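Local coordinates for A1 protein (PDB 3RLK), which is a minor structural protein of bacteriophage Qbeta, made by read-through of the coat-protein stop codon and here represented by its C-terminal read-through domain, at residues D69-T74 and I187-A192; D80-Y85 and L99-L104; G154-F159 and C181-V186. One frame throughout, in Å; residues are numbered along the deposited sequence.

In the fold
Followed from the N terminus, the first contact segment met is 69-74, which contact 1 joins to the last six residues, 187-192, closing a loop of more than a hundred residues. Both other contacts lie within that loop and follow one another: contact 2 closes a short loop between 80-85 and 99-104, and contact 3 pairs strand 154-159 with 181-186. Contacts 1 and 3 share strand 183-188. Contact 2 reaches the same sheet through 154-159, where Leu99 N meets Ile156 O, and Arg82 NH2 meets Gly154 O. Together they tie the antiparallel pair 71-72 and 90-91, the 80-85 loop and the helix at about 101-104 to the three-stranded antiparallel sheet 96-98, 154-159 and 183-188.

Contact 1: D69-T74 and I187-A192; sequences DLLGNT and IVVPRA
No backbone hydrogen bond joins 69-74 to 187-192; Leu71 CA and Val189 CA are 8.2 Å apart, and the gap is bridged by apolar side chains alone. Leu70 and Leu71 both direct their CB atoms at the tail. Leu70 and Ile187 pass alongside each other, pointing opposite ways, and a single methyl pair makes the touch, Leu70 CD1 to Ile187 CG2 at 3.6 Å. Leu71 forks over three residues. Its CD2 branch meets Ile187 CD1 at 4.0 Å and, more loosely, Val189 CG2 at 4.2 Å, while Leu71 CD1 abuts the proline ring, 3.7 Å from Pro190 CD and 3.8 Å from Pro190 CG. Ile187 can serve both leucines because its chi1 of 63° splits the two branches: the extended CG1-CD1 arm reaches Leu71, and the CG2 methyl, anti to the carbonyl carbon, is left beside Leu70. The inner part of the contact is buried, with Ile187 also resting on Val155 and Val157 of the neighbouring strand; Leu71 and Pro190 lie nearer the surface. Backbone bonds go elsewhere, from Leu70 to Arg92 and Gly72 to Gly90 on one side and from Ile187 to Val155 on the other. This is hydrophobic side-chain packing between two separate beta elements, the small antiparallel pair 71-72 and 90-91 and the end of edge strand 183-188 with its extended C-terminal tail.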
loop_
_atom_site.group_PDB
_atom_site.type_symbol
_atom_site.label_atom_id
_atom_site.label_comp_id
_atom_site.label_asym_id
_atom_site.label_seq_id
_atom_site.Cartn_x
_atom_site.Cartn_y
_atom_site.Cartn_z
ATOM N N ASP A 69 3.738 0.534 16.327
ATOM C CA ASP A 69 4.965 -0.045 15.717
ATOM C C ASP A 69 5.451 0.704 14.477
ATOM O O ASP A 69 6.661 0.688 14.152
ATOM C CB ASP A 69 4.754 -1.511 15.283
ATOM C CG ASP A 69 4.497 -2.421 16.461
ATOM O OD1 ASP A 69 4.986 -2.023 17.556
ATOM O OD2 ASP A 69 3.770 -3.440 16.335
ATOM N N LEU A 70 4.498 1.342 13.792
ATOM C CA LEU A 70 4.777 2.010 12.523
ATOM C C LEU A 70 5.020 3.489 12.658
ATOM O O LEU A 70 5.277 4.143 11.624
ATOM C CB LEU A 70 3.605 1.791 11.562
ATOM C CG LEU A 70 3.076 0.359 11.476
ATOM C CD1 LEU A 70 1.833 0.277 10.602
ATOM C CD2 LEU A 70 4.114 -0.671 10.938
ATOM N N LEU A 71 4.858 4.012 13.893
ATOM C CA LEU A 71 4.938 5.436 14.179
ATOM C C LEU A 71 6.253 5.790 14.914
ATOM O O LEU A 71 6.909 4.925 15.483
ATOM C CB LEU A 71 3.793 5.929 15.018
ATOM C CG LEU A 71 2.412 5.747 14.313
ATOM C CD1 LEU A 71 1.359 6.332 15.256
ATOM C CD2 LEU A 71 2.259 6.315 12.886
ATOM N N GLY A 72 6.703 7.021 14.761
ATOM C CA GLY A 72 7.908 7.419 15.476
ATOM C C GLY A 72 8.141 8.858 15.194
ATOM O O GLY A 72 7.169 9.620 15.009
ATOM N N ASN A 73 9.421 9.246 15.177
ATOM C CA ASN A 73 9.732 10.652 14.942
ATOM C C ASN A 73 10.424 11.071 13.629
ATOM O O ASN A 73 10.977 12.202 13.508
ATOM C CB ASN A 73 10.485 11.236 16.183
ATOM C CG ASN A 73 11.864 10.623 16.354
ATOM O OD1 ASN A 73 12.315 9.863 15.508
ATOM N ND2 ASN A 73 12.526 10.938 17.435
ATOM N N THR A 74 10.399 10.192 12.634
ATOM C CA THR A 74 11.006 10.519 11.357
ATOM C C THR A 74 9.954 11.038 10.331
ATOM O O THR A 74 8.733 10.900 10.552
ATOM C CB THR A 74 11.794 9.323 10.829
ATOM O OG1 THR A 74 10.879 8.310 10.393
ATOM C CG2 THR A 74 12.743 8.749 11.903
ATOM N N ILE A 187 -2.842 2.354 7.424
ATOM C CA ILE A 187 -3.245 2.991 8.686
ATOM C C ILE A 187 -3.944 4.316 8.435
ATOM O O ILE A 187 -3.834 4.882 7.330
ATOM C CB ILE A 187 -2.008 3.241 9.680
ATOM C CG1 ILE A 187 -1.040 4.227 9.005
ATOM C CG2 ILE A 187 -1.234 1.924 9.893
ATOM C CD1 ILE A 187 0.151 4.677 9.940
ATOM N N VAL A 188 -4.595 4.806 9.493
ATOM C CA VAL A 188 -4.919 6.228 9.603
ATOM C C VAL A 188 -3.853 6.912 10.522
ATOM O O VAL A 188 -3.734 6.589 11.702
ATOM C CB VAL A 188 -6.377 6.466 10.067
ATOM C CG1 VAL A 188 -6.590 7.973 10.324
ATOM C CG2 VAL A 188 -7.435 6.021 8.967
ATOM N N VAL A 189 -2.998 7.776 9.954
ATOM C CA VAL A 189 -1.942 8.371 10.804
ATOM C C VAL A 189 -2.555 9.372 11.808
ATOM O O VAL A 189 -3.244 10.317 11.404
ATOM C CB VAL A 189 -0.786 8.965 9.982
ATOM C CG1 VAL A 189 -1.283 10.066 9.052
ATOM C CG2 VAL A 189 0.367 9.452 10.881
ATOM N N PRO A 190 -2.306 9.182 13.111
ATOM C CA PRO A 190 -2.827 10.173 14.123
ATOM C C PRO A 190 -2.277 11.574 13.960
ATOM O O PRO A 190 -1.096 11.770 13.645
ATOM C CB PRO A 190 -2.329 9.645 15.465
ATOM C CG PRO A 190 -1.964 8.181 15.172
ATOM C CD PRO A 190 -1.447 8.172 13.741
ATOM N N ARG A 191 -3.147 12.551 14.200
ATOM C CA ARG A 191 -2.680 13.939 14.364
ATOM C C ARG A 191 -1.770 14.122 15.541
ATOM O O ARG A 191 -1.877 13.402 16.517
ATOM C CB ARG A 191 -3.859 14.871 14.533
ATOM C CG ARG A 191 -4.543 15.074 13.199
ATOM C CD ARG A 191 -5.966 15.678 13.351
ATOM N NE ARG A 191 -6.914 14.775 14.007
ATOM C CZ ARG A 191 -7.985 14.268 13.369
ATOM N NH1 ARG A 191 -8.216 14.612 12.120
ATOM N NH2 ARG A 191 -8.816 13.474 13.996
ATOM N N ALA A 192 -0.907 15.133 15.472
ATOM C CA ALA A 192 -0.071 15.426 16.629
ATOM C C ALA A 192 0.030 16.938 16.820
ATOM O O ALA A 192 -0.846 17.727 16.383
ATOM C CB ALA A 192 1.302 14.775 16.480
ATOM O OXT ALA A 192 0.990 17.426 17.425
#

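Contact 2: D80-Y85 and L99-L104; sequences DSRLSY and LDATYL
A chi1 of 54° tucks the Asp80 carboxylate over its own backbone, and Thr102 OG1 lies anti to its carbonyl carbon (chi1 -68°); these settings bring Asp80 OD2 and the threonine hydroxyl together. Thr102 OG1 donates to Asp80 OD2 at 2.7 Å, meeting the anti side of the carboxylate. The syn side of OD2 is taken by Arg82 NE, 2.8 Å from Asp80 OD2 in a salt bridge that lies almost in the guanidinium plane, so one oxygen is gripped by two side chains. A water accepts from Arg82 NH2 and from Ala101 N, both at 2.9 Å, giving a water-mediated link between the two segments. Asp100 is the N-cap of the short, weakly bonded helix at about 101-104: Asp100 OD1 takes Tyr103 N at 2.9 Å from above the carboxylate plane, and Thr102 N more weakly. Asp80 adds a carboxylate beside the same helix start, bonded firmly to the Thr102 hydroxyl and only weakly to Thr102 N. Asp80 OD2 and Asp100 OD1 come within 3.7 Å, with the two carboxylate planes 77° apart, a proximity that Arg82 and the helix N terminus would probably offset. Arg82 NH2 also bonds Gly154 O, and Ala101 CB packs 3.8 Å from Arg82 NH2.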
loop_
_atom_site.group_PDB
_atom_site.type_symbol
_atom_site.label_atom_id
_atom_site.label_comp_id
_atom_site.label_asym_id
_atom_site.label_seq_id
_atom_site.Cartn_x
_atom_site.Cartn_y
_atom_site.Cartn_z
ATOM N N ASP A 80 2.261 12.464 -2.220
ATOM C CA ASP A 80 1.144 13.165 -2.852
ATOM C C ASP A 80 0.620 14.348 -2.029
ATOM O O ASP A 80 -0.491 14.864 -2.294
ATOM C CB ASP A 80 0.018 12.151 -3.215
ATOM C CG ASP A 80 -0.420 11.314 -2.043
ATOM O OD1 ASP A 80 -0.034 11.666 -0.898
ATOM O OD2 ASP A 80 -1.210 10.316 -2.231
ATOM N N SER A 81 1.402 14.770 -1.017
ATOM C CA SER A 81 1.069 15.909 -0.133
ATOM C C SER A 81 -0.220 15.789 0.682
ATOM O O SER A 81 -0.732 16.779 1.207
ATOM C CB SER A 81 1.036 17.180 -0.958
ATOM O OG SER A 81 2.361 17.518 -1.328
ATOM N N ARG A 82 -0.751 14.586 0.828
ATOM C CA ARG A 82 -2.019 14.450 1.571
ATOM C C ARG A 82 -1.901 14.724 3.072
ATOM O O ARG A 82 -2.922 14.916 3.787
ATOM C CB ARG A 82 -2.609 13.067 1.305
ATOM C CG ARG A 82 -3.023 12.880 -0.156
ATOM C CD ARG A 82 -3.812 11.549 -0.365
ATOM N NE ARG A 82 -2.969 10.367 -0.021
ATOM C CZ ARG A 82 -2.995 9.673 1.124
ATOM N NH1 ARG A 82 -3.876 9.937 2.123
ATOM N NH2 ARG A 82 -2.092 8.660 1.270
ATOM N N LEU A 83 -0.651 14.667 3.564
ATOM C CA LEU A 83 -0.369 14.850 4.990
ATOM C C LEU A 83 0.240 16.194 5.278
ATOM O O LEU A 83 0.621 16.471 6.407
ATOM C CB LEU A 83 0.585 13.753 5.490
ATOM C CG LEU A 83 0.075 12.334 5.221
ATOM C CD1 LEU A 83 1.119 11.370 5.611
ATOM C CD2 LEU A 83 -1.209 12.092 6.047
ATOM N N SER A 84 0.353 17.041 4.260
ATOM C CA SER A 84 1.066 18.299 4.468
ATOM C C SER A 84 0.272 19.408 5.157
ATOM O O SER A 84 0.835 20.426 5.486
ATOM C CB SER A 84 1.613 18.822 3.122
ATOM O OG SER A 84 0.553 19.072 2.196
ATOM N N TYR A 85 -1.025 19.206 5.360
ATOM C CA TYR A 85 -1.923 20.287 5.733
ATOM C C TYR A 85 -1.977 20.522 7.257
ATOM O O TYR A 85 -2.533 21.501 7.733
ATOM C CB TYR A 85 -3.336 20.006 5.119
ATOM C CG TYR A 85 -4.101 18.863 5.799
ATOM C CD1 TYR A 85 -3.857 17.500 5.451
ATOM C CD2 TYR A 85 -5.009 19.131 6.787
ATOM C CE1 TYR A 85 -4.536 16.482 6.103
ATOM C CE2 TYR A 85 -5.772 18.083 7.426
ATOM C CZ TYR A 85 -5.510 16.783 7.068
ATOM O OH TYR A 85 -6.206 15.767 7.716
ATOM N N LEU A 99 4.011 4.560 1.100
ATOM C CA LEU A 99 3.963 4.479 -0.354
ATOM C C LEU A 99 3.059 5.586 -0.928
ATOM O O LEU A 99 2.317 6.238 -0.187
ATOM C CB LEU A 99 3.410 3.099 -0.757
ATOM C CG LEU A 99 3.993 1.851 -0.070
ATOM C CD1 LEU A 99 3.473 0.713 -0.902
ATOM C CD2 LEU A 99 5.532 1.793 -0.076
ATOM N N ASP A 100 3.142 5.784 -2.251
ATOM C CA ASP A 100 2.400 6.831 -2.923
ATOM C C ASP A 100 1.030 6.297 -3.329
ATOM O O ASP A 100 0.848 5.730 -4.390
ATOM C CB ASP A 100 3.192 7.382 -4.075
ATOM C CG ASP A 100 2.521 8.593 -4.749
ATOM O OD1 ASP A 100 1.288 8.838 -4.567
ATOM O OD2 ASP A 100 3.245 9.245 -5.527
ATOM N N ALA A 101 0.028 6.487 -2.456
ATOM C CA ALA A 101 -1.353 5.959 -2.794
ATOM C C ALA A 101 -1.967 6.576 -4.088
ATOM O O ALA A 101 -2.781 5.893 -4.769
ATOM C CB ALA A 101 -2.328 6.202 -1.571
ATOM N N THR A 102 -1.576 7.800 -4.416
ATOM C CA THR A 102 -2.027 8.529 -5.645
ATOM C C THR A 102 -1.407 7.879 -6.875
ATOM O O THR A 102 -2.128 7.395 -7.753
ATOM C CB THR A 102 -1.756 10.058 -5.569
ATOM O OG1 THR A 102 -2.598 10.653 -4.554
ATOM C CG2 THR A 102 -1.975 10.713 -6.931
ATOM N N TYR A 103 -0.088 7.767 -6.916
ATOM C CA TYR A 103 0.548 7.004 -7.970
ATOM C C TYR A 103 -0.047 5.616 -8.142
ATOM O O TYR A 103 -0.228 5.183 -9.266
ATOM C CB TYR A 103 2.038 6.788 -7.678
ATOM C CG TYR A 103 2.753 6.269 -8.877
ATOM C CD1 TYR A 103 3.112 7.130 -9.901
ATOM C CD2 TYR A 103 3.059 4.925 -9.001
ATOM C CE1 TYR A 103 3.756 6.674 -11.032
ATOM C CE2 TYR A 103 3.707 4.438 -10.123
ATOM C CZ TYR A 103 4.101 5.348 -11.112
ATOM O OH TYR A 103 4.713 4.876 -12.206
ATOM N N LEU A 104 -0.277 4.891 -7.047
ATOM C CA LEU A 104 -0.690 3.484 -7.190
ATOM C C LEU A 104 -2.065 3.405 -7.890
ATOM O O LEU A 104 -2.461 2.310 -8.349
ATOM C CB LEU A 104 -0.757 2.781 -5.832
ATOM C CG LEU A 104 0.631 2.453 -5.205
ATOM C CD1 LEU A 104 0.542 2.129 -3.742
ATOM C CD2 LEU A 104 1.354 1.296 -5.941
HETATM O O HOH W 1 0.205 8.668 -0.526
#

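Contact 3: G154-F159 and C181-V186; sequences GVIVGF and CPIQAV
Val157 O accepts two backbone N-H groups from the partner strand, Gln184 N at 2.8 Å and Ala185 N at 3.3 Å, both in its carbonyl plane. The return bond runs from Val157 N to Ala185 O at 2.9 Å. Beyond the doubled pair the register slips by one residue, and Phe159 N donates to Pro182 O at 3.1 Å. Two CA-H...O contacts lie toward the ends, from Val186 CA to Val155 O and from Cys181 CA to Phe159 O. On one face Ile156 and Val186 run alongside each other, Ile156 CG1 4.2 Å from Val186 CG2. Ile156 CG2 is anti to its backbone N, which carries this methyl to Ile183, 3.8 Å from Ile183 CG2, where the two side chains meet at a slant. Leu144 and Ile147 of helix 144-147 pack against Ile156, and Leu135 of strand 129-135 lies on Ile183 and Val186. Val157 and Ala185 occupy the other face. Gly158 and Ile183 form a non-hydrogen-bonded pair in which the strands come close, CA to CA 4.1 Å, and Gln184 CG rests on Phe159 CB at 3.7 Å. Strand 154-159 is the middle strand here, bonded along its other edge to 96-98. Gln184 and Ala185 opposite Val157 form a classic beta bulge, set in the antiparallel pairing of a three-stranded sheet at the core of this read-through domain.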
loop_
_atom_site.group_PDB
_atom_site.type_symbol
_atom_site.label_atom_id
_atom_site.label_comp_id
_atom_site.label_asym_id
_atom_site.label_seq_id
_atom_site.Cartn_x
_atom_site.Cartn_y
_atom_site.Cartn_z
ATOM N N GLY A 154 -5.191 8.498 5.271
ATOM C CA GLY A 154 -4.764 7.097 5.096
ATOM C C GLY A 154 -3.339 7.028 4.618
ATOM O O GLY A 154 -2.923 7.828 3.758
ATOM N N VAL A 155 -2.568 6.083 5.176
ATOM C CA VAL A 155 -1.217 5.809 4.721
ATOM C C VAL A 155 -1.010 4.288 4.502
ATOM O O VAL A 155 -1.413 3.430 5.331
ATOM C CB VAL A 155 -0.234 6.315 5.819
ATOM C CG1 VAL A 155 1.220 6.124 5.439
ATOM C CG2 VAL A 155 -0.503 7.755 6.092
ATOM N N ILE A 156 -0.386 3.989 3.363
ATOM C CA ILE A 156 0.045 2.630 3.092
ATOM C C ILE A 156 1.522 2.615 3.539
ATOM O O ILE A 156 2.383 3.360 2.964
ATOM C CB ILE A 156 -0.044 2.288 1.586
ATOM C CG1 ILE A 156 -1.476 2.523 1.037
ATOM C CG2 ILE A 156 0.374 0.805 1.347
ATOM C CD1 ILE A 156 -1.563 2.722 -0.456
ATOM N N VAL A 157 1.789 1.704 4.468
ATOM C CA VAL A 157 3.121 1.578 5.069
ATOM C C VAL A 157 3.802 0.328 4.546
ATOM O O VAL A 157 3.349 -0.780 4.747
ATOM C CB VAL A 157 3.089 1.534 6.639
ATOM C CG1 VAL A 157 4.535 1.563 7.172
ATOM C CG2 VAL A 157 2.353 2.760 7.222
ATOM N N GLY A 158 4.926 0.527 3.887
ATOM C CA GLY A 158 5.769 -0.605 3.520
ATOM C C GLY A 158 7.077 -0.673 4.315
ATOM O O GLY A 158 7.286 0.094 5.247
ATOM N N PHE A 159 7.893 -1.678 4.019
ATOM C CA PHE A 159 9.147 -1.798 4.709
ATOM C C PHE A 159 10.200 -2.168 3.688
ATOM O O PHE A 159 10.060 -3.140 2.951
ATOM C CB PHE A 159 9.089 -2.766 5.887
ATOM C CG PHE A 159 10.419 -2.910 6.629
ATOM C CD1 PHE A 159 10.671 -2.219 7.816
ATOM C CD2 PHE A 159 11.401 -3.797 6.116
ATOM C CE1 PHE A 159 11.916 -2.322 8.434
ATOM C CE2 PHE A 159 12.676 -3.908 6.726
ATOM C CZ PHE A 159 12.916 -3.206 7.880
ATOM N N CYS A 181 9.901 -3.662 -1.371
ATOM C CA CYS A 181 9.204 -2.919 -0.303
ATOM C C CYS A 181 7.766 -3.409 -0.057
ATOM O O CYS A 181 6.796 -2.698 -0.386
ATOM C CB CYS A 181 9.248 -1.413 -0.572
ATOM S SG CYS A 181 8.786 -0.289 0.761
ATOM N N PRO A 182 7.629 -4.582 0.602
ATOM C CA PRO A 182 6.278 -5.114 0.737
ATOM C C PRO A 182 5.428 -4.282 1.701
ATOM O O PRO A 182 5.956 -3.660 2.653
ATOM C CB PRO A 182 6.505 -6.537 1.265
ATOM C CG PRO A 182 7.903 -6.489 1.916
ATOM C CD PRO A 182 8.645 -5.597 0.945
ATOM N N ILE A 183 4.122 -4.240 1.400
ATOM C CA ILE A 183 3.196 -3.506 2.289
ATOM C C ILE A 183 3.068 -4.259 3.580
ATOM O O ILE A 183 2.870 -5.491 3.574
ATOM C CB ILE A 183 1.798 -3.306 1.588
ATOM C CG1 ILE A 183 2.021 -2.561 0.253
ATOM C CG2 ILE A 183 0.712 -2.716 2.605
ATOM C CD1 ILE A 183 0.843 -2.588 -0.749
ATOM N N GLN A 184 3.109 -3.534 4.686
ATOM C CA GLN A 184 3.000 -4.137 6.040
ATOM C C GLN A 184 1.650 -3.828 6.612
ATOM O O GLN A 184 1.118 -4.617 7.407
ATOM C CB GLN A 184 4.022 -3.495 6.955
ATOM C CG GLN A 184 5.500 -3.501 6.471
ATOM C CD GLN A 184 5.987 -4.918 6.293
ATOM O OE1 GLN A 184 6.213 -5.366 5.165
ATOM N NE2 GLN A 184 5.984 -5.673 7.375
ATOM N N ALA A 185 1.116 -2.643 6.303
ATOM C CA ALA A 185 -0.196 -2.243 6.853
ATOM C C ALA A 185 -0.744 -0.995 6.175
ATOM O O ALA A 185 -0.003 -0.266 5.496
ATOM C CB ALA A 185 -0.127 -2.033 8.374
ATOM N N VAL A 186 -2.058 -0.760 6.331
ATOM C CA VAL A 186 -2.670 0.500 5.877
ATOM C C VAL A 186 -3.184 1.082 7.175
ATOM O O VAL A 186 -3.893 0.378 7.991
ATOM C CB VAL A 186 -3.901 0.296 4.880
ATOM C CG1 VAL A 186 -4.655 1.646 4.694
ATOM C CG2 VAL A 186 -3.460 -0.195 3.517
#